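Local structure of peptidase S8 and S53, subtilisin, kexin, sedolisin (Mycobacterium smegmatis, 4KG7) at residues Ala52-Ala58 with Met367-Val371; Arg63-Val69 with Ala125-Ile131; Pro80-Asn84 with Ala113-Asp119; Val165-Asp170 with Ala198-Ala202; Gly172-Ile176 with Ala329-Arg333. The protein is a mycosin, a subtilisin-like serine protease of the ESX-3 type VII secretion system, probably membrane-anchored and cleaving proteins linked to secretion. One frame throughout, in Å; residues are numbered along the deposited sequence.

Contact 1: Ala52-Ala58 with Met367-Val371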
# COMPACT_ATOMS: atom_id res chain seq x y z
N ALA A 52 -2.87 9.33 16.84
CA ALA A 52 -2.42 7.98 17.17
C ALA A 52 -0.94 7.75 16.80
O ALA A 52 -0.22 7.00 17.47
CB ALA A 52 -3.29 6.98 16.45
N LEU A 53 -0.51 8.38 15.71
CA LEU A 53 0.84 8.22 15.18
C LEU A 53 1.82 9.24 15.72
O LEU A 53 3.02 9.15 15.44
CB LEU A 53 0.79 8.34 13.66
CG LEU A 53 0.07 7.18 12.95
CD1 LEU A 53 -0.21 7.61 11.51
CD2 LEU A 53 0.90 5.91 13.02
N ASN A 54 1.32 10.24 16.45
CA ASN A 54 2.13 11.38 16.89
C ASN A 54 3.00 11.93 15.77
O ASN A 54 4.23 12.04 15.90
CB ASN A 54 2.97 11.04 18.13
CG ASN A 54 3.66 12.26 18.74
OD1 ASN A 54 3.32 13.40 18.46
ND2 ASN A 54 4.62 12.00 19.61
N LEU A 55 2.36 12.30 14.66
CA LEU A 55 3.12 12.88 13.56
C LEU A 55 3.76 14.21 13.94
O LEU A 55 4.82 14.51 13.44
CB LEU A 55 2.28 13.07 12.30
CG LEU A 55 1.65 11.79 11.70
CD1 LEU A 55 0.85 12.11 10.44
CD2 LEU A 55 2.70 10.73 11.46
N SER A 56 3.13 15.01 14.81
CA SER A 56 3.78 16.23 15.32
C SER A 56 5.16 15.97 15.91
O SER A 56 6.13 16.65 15.60
CB SER A 56 2.89 16.88 16.38
OG SER A 56 1.77 17.37 15.77
N GLY A 57 5.23 14.96 16.76
CA GLY A 57 6.50 14.54 17.33
C GLY A 57 7.47 14.08 16.27
O GLY A 57 8.64 14.39 16.30
N ALA A 58 6.97 13.32 15.30
CA ALA A 58 7.83 12.78 14.26
C ALA A 58 8.48 13.87 13.40
O ALA A 58 9.65 13.78 13.05
CB ALA A 58 7.05 11.83 13.38
N MET A 367 0.90 -1.50 15.87
CA MET A 367 0.85 -0.19 15.23
C MET A 367 2.24 0.43 15.16
O MET A 367 2.98 0.48 16.15
CB MET A 367 -0.11 0.79 15.94
CG MET A 367 -0.34 2.10 15.18
SD MET A 367 -1.66 3.00 16.01
CE MET A 367 -1.09 3.20 17.68
N VAL A 368 2.59 0.90 13.98
CA VAL A 368 3.84 1.62 13.77
C VAL A 368 3.93 2.78 14.73
O VAL A 368 2.92 3.42 15.07
CB VAL A 368 3.94 2.08 12.29
CG1 VAL A 368 2.88 3.12 11.93
CG2 VAL A 368 5.33 2.55 11.91
N ASP A 369 5.16 3.06 15.18
CA ASP A 369 5.40 4.11 16.16
C ASP A 369 6.50 5.00 15.59
O ASP A 369 7.69 4.73 15.81
CB ASP A 369 5.78 3.53 17.52
CG ASP A 369 5.91 4.58 18.61
OD1 ASP A 369 6.21 5.76 18.31
OD2 ASP A 369 5.77 4.19 19.80
N PRO A 370 6.10 6.05 14.85
CA PRO A 370 7.08 6.85 14.15
C PRO A 370 8.17 7.48 15.02
O PRO A 370 9.34 7.42 14.67
CB PRO A 370 6.23 7.94 13.47
CG PRO A 370 4.93 7.29 13.28
CD PRO A 370 4.72 6.40 14.45
N VAL A 371 7.81 8.05 16.17
CA VAL A 371 8.82 8.69 17.01
C VAL A 371 9.81 7.66 17.56
O VAL A 371 11.02 7.88 17.58
CB VAL A 371 8.18 9.53 18.13
CG1 VAL A 371 9.22 9.94 19.14
CG2 VAL A 371 7.46 10.74 17.54
O HOH W 1 2.13 4.93 17.26
O HOH W 2 5.14 8.29 17.25

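Contact 2: Arg63-Val69 with Ala125-Ile131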
# COMPACT_ATOMS: atom_id res chain seq x y z
N ARG A 63 10.91 15.15 8.00
CA ARG A 63 9.73 15.37 7.16
C ARG A 63 9.84 14.62 5.81
O ARG A 63 9.03 14.82 4.92
CB ARG A 63 9.49 16.86 6.94
CG ARG A 63 8.94 17.50 8.21
CD ARG A 63 8.83 18.99 8.11
NE ARG A 63 7.79 19.46 7.21
CZ ARG A 63 6.47 19.38 7.41
NH1 ARG A 63 5.95 18.72 8.46
NH2 ARG A 63 5.66 19.93 6.52
N GLY A 64 10.87 13.78 5.68
CA GLY A 64 11.01 12.93 4.51
C GLY A 64 11.86 13.54 3.40
O GLY A 64 11.84 13.05 2.28
N ALA A 65 12.61 14.61 3.68
CA ALA A 65 13.43 15.24 2.66
C ALA A 65 14.39 14.25 1.99
O ALA A 65 14.98 13.39 2.64
CB ALA A 65 14.22 16.40 3.25
N GLY A 66 14.49 14.38 0.67
CA GLY A 66 15.37 13.60 -0.15
C GLY A 66 14.86 12.24 -0.54
O GLY A 66 15.54 11.54 -1.27
N GLN A 67 13.69 11.86 -0.04
CA GLN A 67 13.16 10.52 -0.29
C GLN A 67 12.16 10.53 -1.41
O GLN A 67 11.40 11.48 -1.55
CB GLN A 67 12.52 9.96 0.98
CG GLN A 67 13.46 9.93 2.17
CD GLN A 67 14.84 9.45 1.83
OE1 GLN A 67 15.01 8.30 1.45
NE2 GLN A 67 15.84 10.36 1.91
N THR A 68 12.18 9.48 -2.22
CA THR A 68 11.21 9.30 -3.29
C THR A 68 10.39 8.06 -2.98
O THR A 68 10.95 6.99 -2.77
CB THR A 68 11.90 9.11 -4.66
OG1 THR A 68 12.67 10.29 -4.97
CG2 THR A 68 10.89 8.91 -5.73
N VAL A 69 9.07 8.21 -2.96
CA VAL A 69 8.15 7.11 -2.72
C VAL A 69 7.35 6.86 -3.97
O VAL A 69 6.69 7.78 -4.50
CB VAL A 69 7.16 7.41 -1.55
CG1 VAL A 69 6.26 6.23 -1.29
CG2 VAL A 69 7.90 7.83 -0.27
N ALA A 125 5.01 12.52 5.33
CA ALA A 125 6.33 12.89 4.84
C ALA A 125 6.18 13.96 3.75
O ALA A 125 6.49 13.71 2.58
CB ALA A 125 7.03 11.64 4.29
N PRO A 126 5.78 15.19 4.12
CA PRO A 126 5.42 16.16 3.09
C PRO A 126 6.62 16.66 2.28
O PRO A 126 6.43 17.25 1.22
CB PRO A 126 4.77 17.30 3.89
CG PRO A 126 5.13 17.07 5.30
CD PRO A 126 5.52 15.65 5.49
N GLU A 127 7.84 16.44 2.77
CA GLU A 127 9.02 16.84 2.00
C GLU A 127 9.53 15.72 1.08
O GLU A 127 10.47 15.93 0.31
CB GLU A 127 10.12 17.36 2.92
CG GLU A 127 9.74 18.68 3.57
CD GLU A 127 10.84 19.26 4.42
OE1 GLU A 127 12.00 18.87 4.24
OE2 GLU A 127 10.56 20.13 5.27
N ALA A 128 8.91 14.55 1.13
CA ALA A 128 9.22 13.49 0.19
C ALA A 128 8.63 13.81 -1.19
O ALA A 128 7.73 14.62 -1.32
CB ALA A 128 8.70 12.16 0.70
N ARG A 129 9.16 13.17 -2.21
CA ARG A 129 8.61 13.28 -3.55
C ARG A 129 7.91 11.98 -3.88
O ARG A 129 8.28 10.94 -3.38
CB ARG A 129 9.72 13.55 -4.54
CG ARG A 129 10.14 15.01 -4.49
CD ARG A 129 11.19 15.34 -5.53
NE ARG A 129 12.43 14.56 -5.37
CZ ARG A 129 12.72 13.41 -5.99
NH1 ARG A 129 11.87 12.82 -6.82
NH2 ARG A 129 13.90 12.83 -5.76
N LEU A 130 6.87 12.07 -4.69
CA LEU A 130 6.14 10.90 -5.07
C LEU A 130 6.32 10.64 -6.55
O LEU A 130 6.45 11.57 -7.33
CB LEU A 130 4.64 11.13 -4.83
CG LEU A 130 4.27 11.36 -3.37
CD1 LEU A 130 2.81 11.79 -3.29
CD2 LEU A 130 4.54 10.12 -2.56
N ILE A 131 6.35 9.37 -6.91
CA ILE A 131 6.20 8.93 -8.32
C ILE A 131 4.91 8.13 -8.40
O ILE A 131 4.73 7.16 -7.63
CB ILE A 131 7.36 8.04 -8.78
CG1 ILE A 131 8.68 8.79 -8.71
CG2 ILE A 131 7.12 7.55 -10.20
CD1 ILE A 131 9.87 7.87 -8.75
O HOH W 3 8.56 22.18 5.80
O HOH W 4 12.47 15.15 -1.29

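Contact 3: Pro80-Asn84 with Ala113-Asp119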
# COMPACT_ATOMS: atom_id res chain seq x y z
N PRO A 80 -3.35 21.24 -5.52
CA PRO A 80 -2.62 22.08 -4.56
C PRO A 80 -2.03 21.36 -3.36
O PRO A 80 -1.03 21.82 -2.79
CB PRO A 80 -3.66 23.10 -4.11
CG PRO A 80 -4.72 23.07 -5.14
CD PRO A 80 -4.71 21.74 -5.81
N ARG A 81 -2.62 20.24 -2.96
CA ARG A 81 -2.09 19.49 -1.82
C ARG A 81 -1.13 18.39 -2.27
O ARG A 81 -0.49 17.75 -1.43
CB ARG A 81 -3.23 18.92 -1.00
CG ARG A 81 -4.23 19.96 -0.54
CD ARG A 81 -3.64 21.05 0.34
NE ARG A 81 -3.39 20.63 1.72
CZ ARG A 81 -4.25 20.71 2.73
NH1 ARG A 81 -5.48 21.18 2.55
NH2 ARG A 81 -3.89 20.30 3.93
N LEU A 82 -1.04 18.17 -3.58
CA LEU A 82 -0.10 17.22 -4.18
C LEU A 82 0.59 17.83 -5.39
O LEU A 82 0.38 17.42 -6.52
CB LEU A 82 -0.81 15.93 -4.58
CG LEU A 82 -1.25 15.05 -3.43
CD1 LEU A 82 -2.32 14.07 -3.90
CD2 LEU A 82 -0.05 14.35 -2.76
N PRO A 83 1.44 18.83 -5.14
CA PRO A 83 2.29 19.44 -6.15
C PRO A 83 3.60 18.66 -6.30
O PRO A 83 4.48 19.03 -7.11
CB PRO A 83 2.57 20.81 -5.53
CG PRO A 83 2.68 20.52 -4.07
CD PRO A 83 1.66 19.43 -3.81
N ASN A 84 3.78 17.61 -5.50
CA ASN A 84 5.06 16.92 -5.41
C ASN A 84 5.00 15.53 -6.05
O ASN A 84 5.60 14.57 -5.53
CB ASN A 84 5.52 16.81 -3.94
CG ASN A 84 4.48 16.16 -3.02
OD1 ASN A 84 3.27 16.30 -3.23
ND2 ASN A 84 4.96 15.49 -1.98
N ALA A 113 2.46 11.89 1.45
CA ALA A 113 3.24 13.12 1.27
C ALA A 113 2.37 14.29 0.82
O ALA A 113 2.88 15.26 0.26
CB ALA A 113 4.34 12.88 0.27
N GLY A 114 1.08 14.27 1.16
CA GLY A 114 0.26 15.47 0.98
C GLY A 114 0.79 16.66 1.80
O GLY A 114 1.43 16.49 2.82
N GLN A 115 0.49 17.86 1.32
CA GLN A 115 1.03 19.06 1.92
C GLN A 115 0.14 19.58 3.02
O GLN A 115 -1.09 19.48 2.93
CB GLN A 115 1.22 20.13 0.87
CG GLN A 115 2.19 19.73 -0.22
CD GLN A 115 3.54 19.36 0.36
OE1 GLN A 115 4.23 20.23 0.94
NE2 GLN A 115 3.92 18.09 0.23
N PRO A 116 0.75 20.16 4.06
CA PRO A 116 -0.05 20.89 5.04
C PRO A 116 -0.72 22.07 4.36
O PRO A 116 -0.33 22.47 3.27
CB PRO A 116 0.98 21.35 6.08
CG PRO A 116 2.27 21.35 5.35
CD PRO A 116 2.19 20.20 4.38
N GLY A 117 -1.74 22.62 4.99
CA GLY A 117 -2.50 23.69 4.38
C GLY A 117 -3.35 24.38 5.42
O GLY A 117 -3.05 24.32 6.63
N PRO A 118 -4.44 25.03 4.98
CA PRO A 118 -5.26 25.85 5.86
C PRO A 118 -6.28 25.02 6.65
O PRO A 118 -7.47 25.35 6.71
CB PRO A 118 -5.94 26.80 4.88
CG PRO A 118 -6.14 25.98 3.66
CD PRO A 118 -4.95 25.06 3.59
N ASP A 119 -5.79 23.96 7.28
CA ASP A 119 -6.62 22.99 7.97
C ASP A 119 -5.68 22.06 8.74
O ASP A 119 -4.48 22.33 8.81
CB ASP A 119 -7.46 22.21 6.98
CG ASP A 119 -6.63 21.59 5.87
OD1 ASP A 119 -5.58 20.97 6.18
OD2 ASP A 119 -7.03 21.71 4.70

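Contact 4: Val165-Asp170 with Ala198-Ala202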
# COMPACT_ATOMS: atom_id res chain seq x y z
N VAL A 165 6.89 -2.70 -10.32
CA VAL A 165 7.84 -2.74 -9.21
C VAL A 165 9.26 -2.49 -9.71
O VAL A 165 9.98 -1.70 -9.14
CB VAL A 165 7.71 -4.07 -8.43
CG1 VAL A 165 8.94 -4.36 -7.57
CG2 VAL A 165 6.42 -4.11 -7.61
N VAL A 166 9.64 -3.16 -10.79
CA VAL A 166 10.92 -2.92 -11.42
C VAL A 166 11.03 -1.48 -11.88
O VAL A 166 12.05 -0.84 -11.68
CB VAL A 166 11.13 -3.88 -12.59
CG1 VAL A 166 12.36 -3.45 -13.38
CG2 VAL A 166 11.25 -5.29 -12.06
N ARG A 167 9.98 -0.96 -12.52
CA ARG A 167 9.99 0.43 -12.99
C ARG A 167 10.18 1.42 -11.84
O ARG A 167 11.01 2.31 -11.92
CB ARG A 167 8.70 0.72 -13.74
CG ARG A 167 8.64 2.05 -14.44
CD ARG A 167 7.28 2.21 -15.11
NE ARG A 167 7.28 3.39 -15.99
CZ ARG A 167 7.85 3.46 -17.20
NH1 ARG A 167 8.40 2.38 -17.77
NH2 ARG A 167 7.79 4.60 -17.92
N ALA A 168 9.46 1.21 -10.74
CA ALA A 168 9.59 2.07 -9.57
C ALA A 168 11.02 2.06 -9.04
O ALA A 168 11.58 3.09 -8.74
CB ALA A 168 8.64 1.62 -8.49
N ALA A 169 11.57 0.87 -8.87
CA ALA A 169 12.94 0.73 -8.35
C ALA A 169 13.92 1.40 -9.26
O ALA A 169 14.81 2.14 -8.79
CB ALA A 169 13.31 -0.74 -8.17
N ASP A 170 13.79 1.18 -10.56
CA ASP A 170 14.73 1.75 -11.52
C ASP A 170 14.61 3.25 -11.64
O ASP A 170 15.59 3.90 -12.01
CB ASP A 170 14.60 1.08 -12.88
CG ASP A 170 15.18 -0.29 -12.89
OD1 ASP A 170 15.87 -0.67 -11.90
OD2 ASP A 170 14.98 -1.01 -13.89
N ALA A 198 10.90 -9.83 -9.38
CA ALA A 198 10.78 -8.38 -9.36
C ALA A 198 10.91 -7.79 -7.96
O ALA A 198 11.61 -6.79 -7.73
CB ALA A 198 9.46 -7.98 -10.00
N LEU A 199 10.18 -8.37 -7.01
CA LEU A 199 10.22 -7.88 -5.63
C LEU A 199 11.58 -8.04 -5.00
O LEU A 199 12.04 -7.15 -4.31
CB LEU A 199 9.17 -8.60 -4.79
CG LEU A 199 7.70 -8.36 -5.22
CD1 LEU A 199 6.82 -9.42 -4.61
CD2 LEU A 199 7.20 -6.95 -4.87
N ARG A 200 12.23 -9.17 -5.26
CA ARG A 200 13.60 -9.38 -4.81
C ARG A 200 14.58 -8.39 -5.41
O ARG A 200 15.44 -7.87 -4.72
CB ARG A 200 14.04 -10.81 -5.10
CG ARG A 200 15.42 -11.14 -4.57
CD ARG A 200 15.81 -12.58 -4.84
NE ARG A 200 17.22 -12.85 -4.57
CZ ARG A 200 18.22 -12.58 -5.43
NH1 ARG A 200 18.00 -11.97 -6.59
NH2 ARG A 200 19.46 -12.89 -5.10
N TYR A 201 14.47 -8.14 -6.71
CA TYR A 201 15.30 -7.13 -7.38
C TYR A 201 15.16 -5.76 -6.74
O TYR A 201 16.15 -5.08 -6.40
CB TYR A 201 14.93 -7.08 -8.85
CG TYR A 201 15.56 -5.95 -9.63
CD1 TYR A 201 16.88 -5.99 -9.99
CD2 TYR A 201 14.82 -4.82 -9.97
CE1 TYR A 201 17.46 -4.95 -10.69
CE2 TYR A 201 15.37 -3.78 -10.70
CZ TYR A 201 16.71 -3.84 -11.04
OH TYR A 201 17.32 -2.86 -11.77
N ALA A 202 13.92 -5.35 -6.52
CA ALA A 202 13.66 -4.04 -5.97
C ALA A 202 14.11 -3.95 -4.51
O ALA A 202 14.64 -2.93 -4.11
CB ALA A 202 12.18 -3.67 -6.09

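Contact 5: Gly172-Ile176 with Ala329-Arg333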
# COMPACT_ATOMS: atom_id res chain seq x y z
N GLY A 172 14.37 5.09 -9.06
CA GLY A 172 15.05 5.59 -7.88
C GLY A 172 14.22 5.61 -6.61
O GLY A 172 14.63 6.20 -5.60
N ALA A 173 13.05 4.99 -6.63
CA ALA A 173 12.24 4.90 -5.44
C ALA A 173 12.97 4.23 -4.30
O ALA A 173 13.49 3.12 -4.47
CB ALA A 173 10.95 4.15 -5.71
N ARG A 174 12.97 4.91 -3.15
CA ARG A 174 13.49 4.42 -1.88
C ARG A 174 12.46 3.63 -1.09
O ARG A 174 12.80 2.80 -0.24
CB ARG A 174 13.91 5.64 -1.04
CG ARG A 174 15.05 6.43 -1.64
CD ARG A 174 16.37 5.82 -1.20
NE ARG A 174 16.75 6.34 0.11
CZ ARG A 174 17.74 5.88 0.88
NH1 ARG A 174 18.45 4.82 0.53
NH2 ARG A 174 17.99 6.49 2.04
N VAL A 175 11.19 3.93 -1.32
CA VAL A 175 10.05 3.25 -0.69
C VAL A 175 9.09 3.02 -1.83
O VAL A 175 8.90 3.92 -2.66
CB VAL A 175 9.39 4.13 0.41
CG1 VAL A 175 8.21 3.40 1.04
CG2 VAL A 175 10.41 4.53 1.47
N ILE A 176 8.50 1.82 -1.90
CA ILE A 176 7.54 1.48 -2.95
C ILE A 176 6.27 1.04 -2.22
O ILE A 176 6.27 0.04 -1.49
CB ILE A 176 8.08 0.35 -3.84
CG1 ILE A 176 9.29 0.84 -4.63
CG2 ILE A 176 7.00 -0.13 -4.80
CD1 ILE A 176 10.05 -0.25 -5.39
N ALA A 329 8.25 5.10 6.72
CA ALA A 329 9.49 4.61 6.13
C ALA A 329 10.28 5.75 5.49
O ALA A 329 11.48 5.82 5.65
CB ALA A 329 9.24 3.49 5.13
N ALA A 330 9.61 6.65 4.77
CA ALA A 330 10.29 7.80 4.17
C ALA A 330 10.90 8.69 5.26
O ALA A 330 12.02 9.19 5.08
CB ALA A 330 9.34 8.62 3.28
N LEU A 331 10.18 8.90 6.36
CA LEU A 331 10.76 9.68 7.47
C LEU A 331 12.06 9.03 7.95
O LEU A 331 13.08 9.70 8.18
CB LEU A 331 9.79 9.80 8.64
CG LEU A 331 8.52 10.59 8.38
CD1 LEU A 331 7.76 10.81 9.70
CD2 LEU A 331 8.74 11.90 7.62
N VAL A 332 12.00 7.72 8.15
CA VAL A 332 13.13 6.97 8.71
C VAL A 332 14.31 7.00 7.74
O VAL A 332 15.44 7.20 8.15
CB VAL A 332 12.71 5.52 9.07
CG1 VAL A 332 13.93 4.66 9.38
CG2 VAL A 332 11.76 5.54 10.27
N ARG A 333 14.05 6.79 6.45
CA ARG A 333 15.15 6.80 5.48
C ARG A 333 15.77 8.17 5.30
O ARG A 333 16.97 8.25 5.01
CB ARG A 333 14.72 6.24 4.12
CG ARG A 333 14.14 4.84 4.20
CD ARG A 333 14.39 4.09 2.92
NE ARG A 333 15.74 3.53 2.91
CZ ARG A 333 16.16 2.62 2.04
NH1 ARG A 333 15.39 2.26 1.02
NH2 ARG A 333 17.36 2.10 2.14

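Contact 1: Ala52-Ala58 with Met367-Val371
Apolar contacts centre on L53, V368 and P370. L53 CD2 lies 3.6 Å from V368 CG1, the two side chains meeting at a slant, and 4.1 Å from P370 CD. With CG of L53 anti to its carbonyl carbon (chi1 -68°), the branch reaches V368 although its CB is not directed there. Farther along, A58 CB touches P370 CB at 4.0 Å, and V371 CG2 presses on the helix backbone 3.5 Å from A58 N. At the other end, the bent tip of M367 brings its CE methyl near A52 O.

Helix ends from early and late in the chain meet here: the junction of helices 48-53 and 55-59, and the start of helix 370-375. N54 closes helix 48-53 in a Schellman motif and also N-caps helix 55-59: its OD1 accepts from G57 N at 3.0 Å, the donor standing 58° out of the carbonyl plane. D369 likewise N-caps helix 370-375, through OD1 and A372 N. Helix 318-335 backs the contact, with V328 against V368 and P370.

Polar links across the contact run through water. One water donates to L53 O and D369 OD1 and accepts from V371 N, 2.9 Å away; another donates to A52 O and V368 O at 2.8 Å.

Contact 2: Arg63-Val69 with Ala125-Ile131
R63 lays its guanidinium over P126, whose CG stands 3.1 Å above the plane and off toward the rim. A bend at chi3 (70°) turns the group there, and its NE forms a salt bridge with E127 OE2 at 3.4 Å. That oxygen sits in the guanidinium plane, yet the carboxylate itself is turned 75° from it; a water donates to OE2 and takes a weak bond from NE. The R63 carbonyl holds the same turn by accepting from E127 N at 2.9 Å.

After a type II turn at G64-Q67 and a type I turn at A125-A128, the backbones pair as parallel strands: R129 N to Q67 O, V69 N to R129 O and I131 N to V69 O. On one face of the sheet, T68 CG2 is tightly packed 3.4 Å from I131 CD1, while T68 OG1 lies over the R129 guanidinium at an angle unsuited to hydrogen bonding. On the other face, V69 CB meets L130 CD2 at 3.9 Å.

Strand 68-73, which ends at the predicted catalytic D73, lies between strands 129-134 and 175-178 in the parallel sheet; I112 of helix 104-113 packs against V69 and L130, and A330 of helix 318-335 covers V69.

Contact 3: Pro80-Asn84 with Ala113-Asp119
R81 and Q115 bring their backbones to 4.9 Å between CA atoms, where Q115 N donates to R81 O at 2.9 Å. The R81 side chain is bent at chi2 (-61°) and chi3 (-76°), which brings its guanidinium to Q115 and D119. There it makes two grips, each with two nitrogens. Side-on, NE at 2.8 Å and NH2 at 3.1 Å both donate to Q115 O. End-on, NH1 reaches D119 OD2 at 2.7 Å and NH2 reaches D119 OD1 at 2.9 Å, each oxygen using its syn lone pair. Guanidinium and carboxylate are nearly coplanar, 21° apart, which suits this bidentate salt bridge, and four bonds fix the rotation of the arginine head. G117 CA lies over one face of it, and D119 OD1 is held further by F121 N.

At the other end, N84 ND2 donates to A113 O at 3.1 Å and also to A128 O, whereas its buried OD1 has no partner in the model. Q115 CG packs 3.6 Å from P83 CD, and its NE2 bonds to P126 O, with a weak second bond to A113 O.

P80-N84 leads into strand 85-90, and A113-D119 leaves helix 104-113 on the way to strand 129-134. The contact thus ties the entrance of this beta-alpha-beta crossover to the exit of its helix, which in subtilases begins at the catalytic histidine, here the predicted H104.

Contact 4: Val165-Asp170 with Ala198-Ala202
Y201 sends its ring across to helix 150-170, touching V166 and D170. CB already points at that helix, and with CG anti to the backbone N (chi1 172°) the ring extends toward it. CD2 comes near V166 CG2, and CE2 lies 4.0 Å from V166 CG1, the valine and tyrosine crossing at about a right angle. The same CE2 is 3.4 Å from D170 OD1. At the tip, OH donates to D170 OD1 in a short bond of 2.6 Å, received on the syn lone pair. OD1 sits in the plane of the ring at its edge, while the carboxylate as a whole stands at 90° to the ring. The phenol is therefore held both by a polar anchor at its end and by the V166 methyls.

The two helices are nearly parallel: their axes approach to 8.9 Å with only 11° between the N-to-C directions. They follow one another through strand 175-178, and helix 193-205 leads on to strand 209-213, so both are connections of successive beta-alpha-beta crossovers and lie on the same side of the central parallel sheet of the subtilisin fold.

Alanines and branched aliphatic side chains line the rest of the seam. A169 CB meets A202 CB at 3.8 Å, V165 CG1 comes within 3.6 Å of A202 CB, and V166 CG2 rests 3.8 Å from A198 CB. V165 CG2 also touches L199 CD2 at 4.0 Å. Toward the sheet, I72 and I178 lie against V165, and I176 and I210 against A202.

Contact 5: Gly172-Ile176 with Ala329-Arg333
Bends at chi2 (-86°) and chi3 curve the R174 side chain, and a bend at chi3 of R333 (81°) turns its head to meet it, so that the two guanidinium groups stack. Their centres are 3.8 Å apart and their planes only 19° from parallel. R333 NE lies over the centre of the R174 group, whereas R174 NH1 sits over the rim of the R333 group, 3.3 Å from R333 NH2. Those two nitrogens are both donors and make no bond to each other.

A direct hydrogen bond fixes the stack: R333 NH1 donates to R174 O at 2.9 Å, lying in the carbonyl plane on a lone pair, with the acceptor in the plane of the guanidinium. One arginine thus holds the other by its backbone while covering its head. The contact belongs to the subtilisin core, where the long helix 318-335, with the predicted nucleophile S319 near its start, packs across one face of the parallel sheet; here a later turn of that helix reaches the beginning of strand 175-178.

Further partners plausibly offset the repulsion between the like charges. R333 NH2 forms a salt bridge with D207 OD2 and also bonds to L339 O, while R174 donates from NE to Q67 OE1 and from NH2 to P337 O.

Beside the arginines the packing is apolar. V175 CG2 lies 4.0 Å from A329 CB and equally far from A330 N, and R333 CD passes at 4.3 Å from the same methyl. On the strand next door, V69 touches both V175 and A330.

In the fold
From the N terminus, contact 1 opens first and closes last, its 52-58 segment pairing with 367-371 and so enclosing the other four. Contact 2 opens next at 63-69; before it closes at 125-131, contact 3 both opens and closes within it, and the two touch through L130 N and N84 O. Contacts 4 and 5 come later and cross: 165-170, 172-176, 198-202 and 329-333 alternate between them. Contact 2 meets contact 5 where strands 68-73 and 175-178 are neighbours, T68 O accepting from R174 N. Contact 4 ties two helices on one side of that sheet, contact 5 brings helix 318-335 to the other, and A58 against L331 joins contacts 1 and 5.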